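Local coordinates for protein phosphoribosylformylglycinamidine synthase 2 (Thermus thermophilus, PDB 3VIU) that belongs to the PurM-like family of AIR synthase-related proteins, with two paired copies of the N- and C-terminal domains, and binds adenosine-5'-diphosphate and magnesium, at residues H41-K45 and N46-L50; R455-P458 and R459-A462; G507-E510 and A511-L515; P95-G98 and A99-V103. All blocks are in the same frame, centred on the assembly; numbering follows the deposited sequence.

Interaction 1: H41-K45 and N46-L50. With ADP (adenosine-5'-diphosphate), chain B.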
loop_
_atom_site.group_PDB
_atom_site.type_symbol
_atom_site.label_atom_id
_atom_site.label_comp_id
_atom_site.label_asym_id
_atom_site.label_seq_id
_atom_site.Cartn_x
_atom_site.Cartn_y
_atom_site.Cartn_z
ATOM N N HIS A 41 -3.885 9.009 15.257
ATOM C CA HIS A 41 -4.545 8.488 14.063
ATOM C C HIS A 41 -4.956 9.603 13.111
ATOM O O HIS A 41 -4.659 9.550 11.920
ATOM C CB HIS A 41 -5.783 7.666 14.440
ATOM C CG HIS A 41 -6.443 7.003 13.269
ATOM N ND1 HIS A 41 -5.981 5.826 12.722
ATOM C CD2 HIS A 41 -7.493 7.385 12.503
ATOM C CE1 HIS A 41 -6.714 5.512 11.668
ATOM N NE2 HIS A 41 -7.639 6.442 11.512
ATOM N N CYS A 42 -5.623 10.619 13.644
ATOM C CA CYS A 42 -6.089 11.742 12.837
ATOM C C CYS A 42 -5.117 12.909 12.701
ATOM O O CYS A 42 -5.040 13.538 11.648
ATOM C CB CYS A 42 -7.407 12.285 13.400
ATOM S SG CYS A 42 -8.809 11.148 13.314
ATOM N N ALA A 43 -4.366 13.194 13.755
ATOM C CA ALA A 43 -3.460 14.335 13.738
ATOM C C ALA A 43 -2.026 14.105 13.273
ATOM O O ALA A 43 -1.368 15.063 12.859
ATOM C CB ALA A 43 -3.453 14.995 15.121
ATOM N N TYR A 44 -1.534 12.866 13.342
ATOM C CA TYR A 44 -0.164 12.585 12.912
ATOM C C TYR A 44 0.818 13.478 13.675
ATOM O O TYR A 44 1.778 13.989 13.106
ATOM C CB TYR A 44 -0.019 12.860 11.413
ATOM C CG TYR A 44 -0.668 11.832 10.526
ATOM C CD1 TYR A 44 -2.046 11.579 10.587
ATOM C CD2 TYR A 44 0.102 11.070 9.651
ATOM C CE1 TYR A 44 -2.629 10.584 9.801
ATOM C CE2 TYR A 44 -0.470 10.078 8.870
ATOM C CZ TYR A 44 -1.828 9.835 8.948
ATOM O OH TYR A 44 -2.359 8.829 8.181
ATOM N N LYS A 45 0.572 13.658 14.964
ATOM C CA LYS A 45 1.393 14.516 15.801
ATOM C C LYS A 45 2.899 14.245 15.838
ATOM O O LYS A 45 3.693 15.180 15.830
ATOM C CB LYS A 45 0.821 14.524 17.217
ATOM C CG LYS A 45 -0.558 15.172 17.292
ATOM C CD LYS A 45 -1.108 15.220 18.715
ATOM C CE LYS A 45 -1.221 13.822 19.317
ATOM N NZ LYS A 45 -1.992 13.820 20.588
ATOM N N ASN A 46 3.305 12.983 15.858
ATOM C CA ASN A 46 4.726 12.677 15.912
ATOM C C ASN A 46 5.397 12.429 14.571
ATOM O O ASN A 46 6.625 12.361 14.501
ATOM C CB ASN A 46 4.964 11.476 16.819
ATOM C CG ASN A 46 4.604 11.763 18.258
ATOM O OD1 ASN A 46 3.427 11.824 18.626
ATOM N ND2 ASN A 46 5.618 11.956 19.082
ATOM N N SER A 47 4.606 12.315 13.511
ATOM C CA SER A 47 5.154 12.039 12.185
ATOM C C SER A 47 5.199 13.213 11.219
ATOM O O SER A 47 6.037 13.226 10.320
ATOM C CB SER A 47 4.383 10.892 11.522
ATOM O OG SER A 47 3.037 11.258 11.287
ATOM N N ARG A 48 4.310 14.190 11.389
ATOM C CA ARG A 48 4.286 15.341 10.488
ATOM C C ARG A 48 5.639 16.027 10.305
ATOM O O ARG A 48 6.095 16.198 9.180
ATOM C CB ARG A 48 3.234 16.362 10.944
ATOM C CG ARG A 48 1.913 16.286 10.157
ATOM C CD ARG A 48 0.696 16.624 11.030
ATOM N NE ARG A 48 0.711 17.994 11.538
ATOM C CZ ARG A 48 -0.077 18.443 12.513
ATOM N NH1 ARG A 48 -0.950 17.631 13.097
ATOM N NH2 ARG A 48 0.005 19.708 12.905
ATOM N N PRO A 49 6.312 16.406 11.405
ATOM C CA PRO A 49 7.614 17.072 11.303
ATOM C C PRO A 49 8.624 16.339 10.417
ATOM O O PRO A 49 9.458 16.971 9.767
ATOM C CB PRO A 49 8.082 17.140 12.756
ATOM C CG PRO A 49 6.818 17.212 13.516
ATOM C CD PRO A 49 5.957 16.190 12.818
ATOM N N LEU A 50 8.555 15.009 10.398
ATOM C CA LEU A 50 9.482 14.204 9.605
ATOM C C LEU A 50 9.029 14.010 8.163
ATOM O O LEU A 50 9.856 13.919 7.252
ATOM C CB LEU A 50 9.674 12.832 10.263
ATOM C CG LEU A 50 10.222 12.844 11.692
ATOM C CD1 LEU A 50 10.013 11.491 12.336
ATOM C CD2 LEU A 50 11.693 13.222 11.677
HETATM P PB ADP B . -8.170 9.178 5.656
HETATM O O1B ADP B . -8.394 9.266 7.126
HETATM O O2B ADP B . -7.758 7.670 5.271
HETATM O O3B ADP B . -9.595 9.620 4.869
HETATM P PA ADP B . -5.916 10.523 6.402
HETATM O O1A ADP B . -6.404 11.690 7.187
HETATM O O2A ADP B . -5.769 9.250 7.395
HETATM O O3A ADP B . -6.974 10.197 5.188
HETATM O "O5'" ADP B . -4.447 10.800 5.742
HETATM C "C5'" ADP B . -4.064 12.170 5.975
HETATM C "C4'" ADP B . -3.464 12.858 4.714
HETATM O "O4'" ADP B . -2.002 12.893 4.783
HETATM C "C3'" ADP B . -3.800 12.151 3.376
HETATM O "O3'" ADP B . -3.910 13.128 2.332
HETATM C "C2'" ADP B . -2.619 11.201 3.176
HETATM O "O2'" ADP B . -2.430 10.852 1.802
HETATM C "C1'" ADP B . -1.445 11.980 3.773
HETATM N N9 ADP B . -0.448 11.082 4.373
HETATM C C8 ADP B . -0.555 10.436 5.573
HETATM N N7 ADP B . 0.509 9.722 5.803
HETATM C C5 ADP B . 1.369 9.859 4.772
HETATM C C6 ADP B . 2.654 9.342 4.462
HETATM N N6 ADP B . 3.296 8.483 5.335
HETATM N N1 ADP B . 3.237 9.708 3.299
HETATM C C2 ADP B . 2.632 10.541 2.438
HETATM N N3 ADP B . 1.424 11.048 2.693
HETATM C C4 ADP B . 0.766 10.738 3.832
#

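Interaction 2: R455-P458 and R459-A462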
loop_
_atom_site.group_PDB
_atom_site.type_symbol
_atom_site.label_atom_id
_atom_site.label_comp_id
_atom_site.label_asym_id
_atom_site.label_seq_id
_atom_site.Cartn_x
_atom_site.Cartn_y
_atom_site.Cartn_z
ATOM N N ARG A 455 13.946 -4.551 9.953
ATOM C CA ARG A 455 14.185 -4.714 11.379
ATOM C C ARG A 455 15.653 -4.438 11.711
ATOM O O ARG A 455 15.956 -3.749 12.679
ATOM C CB ARG A 455 13.780 -6.135 11.814
ATOM C CG ARG A 455 14.460 -6.686 13.080
ATOM C CD ARG A 455 14.263 -5.818 14.312
ATOM N NE ARG A 455 12.882 -5.776 14.787
ATOM C CZ ARG A 455 12.200 -6.835 15.214
ATOM N NH1 ARG A 455 10.950 -6.693 15.636
ATOM N NH2 ARG A 455 12.758 -8.037 15.211
ATOM N N LEU A 456 16.557 -4.952 10.888
ATOM C CA LEU A 456 17.992 -4.780 11.097
ATOM C C LEU A 456 18.576 -3.435 10.651
ATOM O O LEU A 456 19.622 -3.006 11.146
ATOM C CB LEU A 456 18.740 -5.914 10.398
ATOM C CG LEU A 456 18.443 -7.294 10.986
ATOM C CD1 LEU A 456 18.913 -8.375 10.031
ATOM C CD2 LEU A 456 19.124 -7.423 12.343
ATOM N N HIS A 457 17.911 -2.773 9.713
ATOM C CA HIS A 457 18.395 -1.489 9.217
ATOM C C HIS A 457 17.203 -0.753 8.613
ATOM O O HIS A 457 17.071 -0.651 7.397
ATOM C CB HIS A 457 19.483 -1.710 8.148
ATOM C CG HIS A 457 20.327 -0.502 7.876
ATOM N ND1 HIS A 457 19.799 0.762 7.730
ATOM C CD2 HIS A 457 21.663 -0.369 7.708
ATOM C CE1 HIS A 457 20.771 1.621 7.487
ATOM N NE2 HIS A 457 21.913 0.959 7.468
ATOM N N PRO A 458 16.330 -0.211 9.466
ATOM C CA PRO A 458 15.144 0.512 8.998
ATOM C C PRO A 458 15.343 1.450 7.801
ATOM O O PRO A 458 14.554 1.431 6.855
ATOM C CB PRO A 458 14.649 1.225 10.259
ATOM C CG PRO A 458 15.883 1.288 11.158
ATOM C CD PRO A 458 16.526 -0.043 10.916
ATOM N N ARG A 459 16.391 2.257 7.823
ATOM C CA ARG A 459 16.644 3.176 6.715
ATOM C C ARG A 459 16.882 2.413 5.400
ATOM O O ARG A 459 16.276 2.729 4.375
ATOM C CB ARG A 459 17.853 4.043 7.040
ATOM C CG ARG A 459 18.120 5.180 6.085
ATOM C CD ARG A 459 19.513 5.711 6.349
ATOM N NE ARG A 459 19.638 7.129 6.044
ATOM C CZ ARG A 459 19.566 8.092 6.953
ATOM N NH1 ARG A 459 19.373 7.797 8.228
ATOM N NH2 ARG A 459 19.683 9.359 6.580
ATOM N N LEU A 460 17.758 1.409 5.432
ATOM C CA LEU A 460 18.046 0.627 4.234
ATOM C C LEU A 460 16.804 -0.177 3.828
ATOM O O LEU A 460 16.545 -0.381 2.639
ATOM C CB LEU A 460 19.255 -0.292 4.474
ATOM C CG LEU A 460 19.771 -1.134 3.301
ATOM C CD1 LEU A 460 20.096 -0.241 2.117
ATOM C CD2 LEU A 460 21.005 -1.918 3.730
ATOM N N GLY A 461 16.020 -0.602 4.818
ATOM C CA GLY A 461 14.802 -1.342 4.531
ATOM C C GLY A 461 13.810 -0.498 3.733
ATOM O O GLY A 461 13.212 -0.963 2.760
ATOM N N ALA A 462 13.642 0.757 4.147
ATOM C CA ALA A 462 12.734 1.679 3.473
ATOM C C ALA A 462 13.206 1.926 2.043
ATOM O O ALA A 462 12.404 1.928 1.111
ATOM C CB ALA A 462 12.664 2.992 4.236
#

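Interaction 3: G507-E510 and A511-L515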
loop_
_atom_site.group_PDB
_atom_site.type_symbol
_atom_site.label_atom_id
_atom_site.label_comp_id
_atom_site.label_asym_id
_atom_site.label_seq_id
_atom_site.Cartn_x
_atom_site.Cartn_y
_atom_site.Cartn_z
ATOM N N GLY A 507 14.863 6.937 4.784
ATOM C CA GLY A 507 15.094 5.935 3.764
ATOM C C GLY A 507 14.311 6.222 2.493
ATOM O O GLY A 507 14.864 6.181 1.397
ATOM N N LEU A 508 13.020 6.504 2.641
ATOM C CA LEU A 508 12.152 6.815 1.507
ATOM C C LEU A 508 12.643 8.054 0.754
ATOM O O LEU A 508 12.737 8.060 -0.474
ATOM C CB LEU A 508 10.725 7.039 2.004
ATOM C CG LEU A 508 9.727 5.868 1.955
ATOM C CD1 LEU A 508 10.441 4.528 1.966
ATOM C CD2 LEU A 508 8.767 5.989 3.125
ATOM N N LYS A 509 12.958 9.100 1.505
ATOM C CA LYS A 509 13.443 10.342 0.933
ATOM C C LYS A 509 14.620 10.064 0.006
ATOM O O LYS A 509 14.635 10.475 -1.159
ATOM C CB LYS A 509 13.886 11.280 2.055
ATOM C CG LYS A 509 14.639 12.516 1.596
ATOM C CD LYS A 509 15.331 13.184 2.773
ATOM C CE LYS A 509 16.029 14.479 2.360
ATOM N NZ LYS A 509 17.009 14.308 1.243
ATOM N N GLU A 510 15.598 9.343 0.538
ATOM C CA GLU A 510 16.801 9.019 -0.207
ATOM C C GLU A 510 16.539 8.201 -1.465
ATOM O O GLU A 510 17.118 8.480 -2.511
ATOM C CB GLU A 510 17.782 8.300 0.712
ATOM C CG GLU A 510 19.136 8.039 0.099
ATOM C CD GLU A 510 20.179 7.709 1.152
ATOM O OE1 GLU A 510 21.296 7.296 0.771
ATOM O OE2 GLU A 510 19.880 7.870 2.362
ATOM N N ALA A 511 15.667 7.201 -1.373
ATOM C CA ALA A 511 15.348 6.374 -2.533
ATOM C C ALA A 511 14.530 7.193 -3.526
ATOM O O ALA A 511 14.719 7.105 -4.737
ATOM C CB ALA A 511 14.565 5.140 -2.105
ATOM N N SER A 512 13.619 7.995 -2.994
ATOM C CA SER A 512 12.760 8.832 -3.811
ATOM C C SER A 512 13.558 9.834 -4.633
ATOM O O SER A 512 13.307 10.011 -5.826
ATOM C CB SER A 512 11.769 9.577 -2.920
ATOM O OG SER A 512 10.975 10.463 -3.681
ATOM N N GLU A 513 14.518 10.492 -3.987
ATOM C CA GLU A 513 15.333 11.489 -4.662
ATOM C C GLU A 513 16.199 10.862 -5.746
ATOM O O GLU A 513 16.294 11.379 -6.861
ATOM C CB GLU A 513 16.208 12.215 -3.645
ATOM C CG GLU A 513 16.964 13.399 -4.215
ATOM C CD GLU A 513 17.762 14.153 -3.157
ATOM O OE1 GLU A 513 18.456 15.136 -3.518
ATOM O OE2 GLU A 513 17.692 13.765 -1.967
ATOM N N ALA A 514 16.813 9.731 -5.429
ATOM C CA ALA A 514 17.677 9.070 -6.392
ATOM C C ALA A 514 16.944 8.542 -7.621
ATOM O O ALA A 514 17.429 8.699 -8.741
ATOM C CB ALA A 514 18.431 7.949 -5.718
ATOM N N LEU A 515 15.783 7.922 -7.418
ATOM C CA LEU A 515 15.011 7.361 -8.527
ATOM C C LEU A 515 14.094 8.368 -9.217
ATOM O O LEU A 515 13.516 8.076 -10.262
ATOM C CB LEU A 515 14.167 6.181 -8.044
ATOM C CG LEU A 515 14.905 4.985 -7.455
ATOM C CD1 LEU A 515 13.892 3.994 -6.895
ATOM C CD2 LEU A 515 15.771 4.338 -8.525
#

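Interaction 4: P95-G98 and A99-V103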
loop_
_atom_site.group_PDB
_atom_site.type_symbol
_atom_site.label_atom_id
_atom_site.label_comp_id
_atom_site.label_asym_id
_atom_site.label_seq_id
_atom_site.Cartn_x
_atom_site.Cartn_y
_atom_site.Cartn_z
ATOM N N PRO A 95 -10.281 -10.012 12.776
ATOM C CA PRO A 95 -9.707 -10.053 11.427
ATOM C C PRO A 95 -10.663 -9.933 10.255
ATOM O O PRO A 95 -10.336 -9.295 9.253
ATOM C CB PRO A 95 -8.939 -11.375 11.416
ATOM C CG PRO A 95 -9.712 -12.222 12.360
ATOM C CD PRO A 95 -10.008 -11.271 13.492
ATOM N N PHE A 96 -11.841 -10.530 10.369
ATOM C CA PHE A 96 -12.781 -10.466 9.263
ATOM C C PHE A 96 -13.323 -9.057 9.031
ATOM O O PHE A 96 -13.235 -8.532 7.927
ATOM C CB PHE A 96 -13.931 -11.464 9.476
ATOM C CG PHE A 96 -14.790 -11.675 8.257
ATOM C CD1 PHE A 96 -15.795 -10.772 7.929
ATOM C CD2 PHE A 96 -14.596 -12.787 7.439
ATOM C CE1 PHE A 96 -16.600 -10.973 6.806
ATOM C CE2 PHE A 96 -15.393 -13.003 6.312
ATOM C CZ PHE A 96 -16.397 -12.095 5.994
ATOM N N GLN A 97 -13.878 -8.436 10.060
ATOM C CA GLN A 97 -14.423 -7.101 9.891
ATOM C C GLN A 97 -13.309 -6.086 9.678
ATOM O O GLN A 97 -13.446 -5.159 8.880
ATOM C CB GLN A 97 -15.256 -6.703 11.106
ATOM C CG GLN A 97 -15.775 -5.266 11.056
ATOM C CD GLN A 97 -15.263 -4.421 12.210
ATOM O OE1 GLN A 97 -14.054 -4.307 12.422
ATOM N NE2 GLN A 97 -16.185 -3.823 12.965
ATOM N N GLY A 98 -12.204 -6.262 10.392
ATOM C CA GLY A 98 -11.096 -5.338 10.254
ATOM C C GLY A 98 -10.628 -5.193 8.815
ATOM O O GLY A 98 -10.514 -4.080 8.299
ATOM N N ALA A 99 -10.361 -6.320 8.164
ATOM C CA ALA A 99 -9.893 -6.320 6.782
ATOM C C ALA A 99 -10.944 -5.799 5.803
ATOM O O ALA A 99 -10.648 -4.972 4.941
ATOM C CB ALA A 99 -9.464 -7.725 6.385
ATOM N N ALA A 100 -12.170 -6.294 5.935
ATOM C CA ALA A 100 -13.252 -5.877 5.052
ATOM C C ALA A 100 -13.484 -4.372 5.154
ATOM O O ALA A 100 -13.713 -3.695 4.153
ATOM C CB ALA A 100 -14.524 -6.626 5.406
ATOM N N THR A 101 -13.418 -3.863 6.377
ATOM C CA THR A 101 -13.620 -2.454 6.632
ATOM C C THR A 101 -12.441 -1.651 6.115
ATOM O O THR A 101 -12.588 -0.495 5.714
ATOM C CB THR A 101 -13.823 -2.219 8.120
ATOM O OG1 THR A 101 -15.151 -2.628 8.461
ATOM C CG2 THR A 101 -13.640 -0.759 8.476
ATOM N N GLY A 102 -11.267 -2.267 6.113
ATOM C CA GLY A 102 -10.103 -1.583 5.596
ATOM C C GLY A 102 -10.321 -1.390 4.107
ATOM O O GLY A 102 -9.994 -0.343 3.553
ATOM N N VAL A 103 -10.898 -2.397 3.455
ATOM C CA VAL A 103 -11.159 -2.321 2.024
ATOM C C VAL A 103 -12.241 -1.287 1.691
ATOM O O VAL A 103 -12.097 -0.509 0.743
ATOM C CB VAL A 103 -11.550 -3.705 1.464
ATOM C CG1 VAL A 103 -12.050 -3.581 0.037
ATOM C CG2 VAL A 103 -10.345 -4.614 1.498
#

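Interaction 1: H41-K45 and N46-L50
Arg-48 reaches backwards across the turn from the start of one short helix to the end of the previous one, where its NH1 donates to Ala-43 O at 2.6 Å. The acceptor lies almost in the guanidinium plane, at its edge, and the N-H...O angle is 159°. Bends in the middle of the arginine chain make this possible; they also lay its CD 3.9 Å from Tyr-44 CB. The NH2 of the same guanidinium donates to Ala-363 O, so two main-chain carbonyls hold the group in orientation. The turn begins at Tyr-44, which leaves helix 40-43 with a positive phi of 56°. Its carbonyl then points into the start of helix 48-51, taking the N-H of Arg-48 at 3.1 Å from Tyr-44 O and, weakly, that of Ser-47. The serine hydroxyl stays beside the tyrosine, with OG 3.4 Å from Tyr-44 CD2 and oblique to the ring. Lys-45 sends its ammonium outward to a salt bridge with Glu-14. With CG lying opposite its own carbonyl carbon (chi1 -74°), Tyr-44 directs its ring away from the turn to the nucleotide. There CE2 comes within 3.2 Å of ADP N7 and 3.3 Å of ADP C8, while Tyr-44 OH is 3.5 Å from ADP O2A. A weak hydrogen bond from Val-524 N, another residue of the pocket, reaches the hydroxyl. This tight turn between two short helices, with a left-handed residue at the bend, thus supplies an aromatic side chain to the ADP pocket.

Interaction 2: R455-P458 and R459-A462
His-457 meets the next turn of chain with both its ring and its carbonyl. The imidazole, swung by chi1 of -163° to the side opposite its backbone N, turns one face to Leu-460: the CB methylene stands over that face, offset toward the rim, in a CH-pi contact of 3.7 Å from Leu-460 CB to the ring centroid. Arg-459 N lies at the edge of the same ring, near its plane, and His-457 CE1 touches Arg-459 CB at 3.8 Å, while the arginine chain runs outward, extended, to a salt bridge with Glu-503. On the backbone side, His-457 O accepts from Gly-461 N at 2.8 Å, with a C=O...N angle of 164°. A junction of this kind, where one helix stops and another starts a residue later, separates helix 451-456 from helix 458-475 in the second PurM-like N-terminal domain; His-457 leaves the first helix and occupies the N-cap position of the second. Pro-458 follows as the first helical residue, a place where a ring without an N-H costs no backbone bond. Its carbonyl takes the regular helical bond, Ala-462 N to Pro-458 O at 2.9 Å, and the pyrrolidine packs against Glu-503 and Thr-504 of helix 495-515.

Interaction 3: G507-E510 and A511-L515
Lys-509 and Glu-513 form the one charged pair here, a salt bridge of 3.3 Å between Lys-509 NZ and Glu-513 OE2. Spaced four residues apart, the two side chains leave the helix side by side and point the same way. The glutamate is fully extended; the lysine runs straight as far as CE and then bends at its last torsion, chi4 -56°, which brings the ammonium across to the carboxylate. The backbone beneath them is regular alpha helix: Ala-511, Ser-512, Glu-513 and Ala-514 donate in turn to the carbonyls four residues earlier. Among these, the bond from Ser-512 N to Leu-508 O is 2.7 Å, and that from Ala-514 N to Glu-510 O is longer at 3.2 Å. Close van der Waals contacts follow from the same geometry, beta carbons lying near carbonyl oxygens of the preceding turn: Ser-512 CB lies 3.0 Å from Leu-508 O and Ala-514 CB 3.5 Å from Glu-510 O. The Ser-512 hydroxyl, opposite its own backbone N, is hydrogen-bonded to Val-517 O, just past the end of the helix. Helix 495-515 is the middle element of a beta-alpha-beta unit whose parallel strands, 479-488 and 519-525, lie next to each other in the sheet. Leu-508 packs on Tyr-483, Asp-485 and Leu-487 of the first strand, Ala-511 meets Leu-466 of helix 458-475, and Ala-514 and Leu-515 touch helix 596-611.

Interaction 4: P95-G98 and A99-V103
Thr-101 addresses the carbonyl of Gln-97 twice. Its backbone N donates to Gln-97 O at 2.8 Å, and its hydroxyl adds a weak second bond of 3.1 Å from Thr-101 OG1 to the same oxygen. The weak bond depends on chi1 of -76°, which sets OG1 opposite the threonine's own carbonyl carbon and so turns it back toward the preceding helical turn. The Gln-97 side chain lies alongside and points the same way, with its CG 3.8 Å from Thr-101 OG1. Around this pair run the ordinary helical bonds. Ala-99 N reaches Pro-95 O at 3.2 Å from well above the carbonyl plane (40° out of it), while Ala-100 donates to Phe-96 and Gly-102 to Gly-98, the last with a bent N-H...O angle of 135°. The small methyl groups sit close against the turn before: Ala-99 CB is 3.4 Å from Pro-95 O, and Ala-100 CB is the same distance from Phe-96 O. One step further out, Glu-94 OE2 accepts a hydrogen bond from Gln-97 N and a weak one from Phe-96 N, first-turn amides that lack acceptors within helix 95-112 itself. That helix, after the short helix 88-93, lies on the connection from strand 78-86 to strand 116-126 in the first PurM-like N-terminal domain. Helix 132-152 packs along one side, its Val-141 and Ile-145 meeting Ala-99 and its Tyr-136 meeting Pro-95, whereas Thr-101 touches the loop residues His-87 and Gln-305.

Along the chain the order is interaction 1, interaction 4, interaction 2, interaction 3. Interactions 2 and 3 share the second N-terminal domain and touch where helices 458-475 and 495-515 pack, their centres 13 Å apart: Ala-462 CB meets Gly-507 CA at 3.8 Å. Interaction 4 belongs to the first N-terminal domain, its centre 32 Å from that of interaction 3 and on the opposite side of the chain's centre. The two six-stranded sheets have the same strand order, and helices 95-112 and 458-475 follow matching strands, consistent with a duplicated fold. Interaction 1, with centres 21 to 24 Å from the others, contributes Tyr-44 to an ADP pocket lined by residues of both halves.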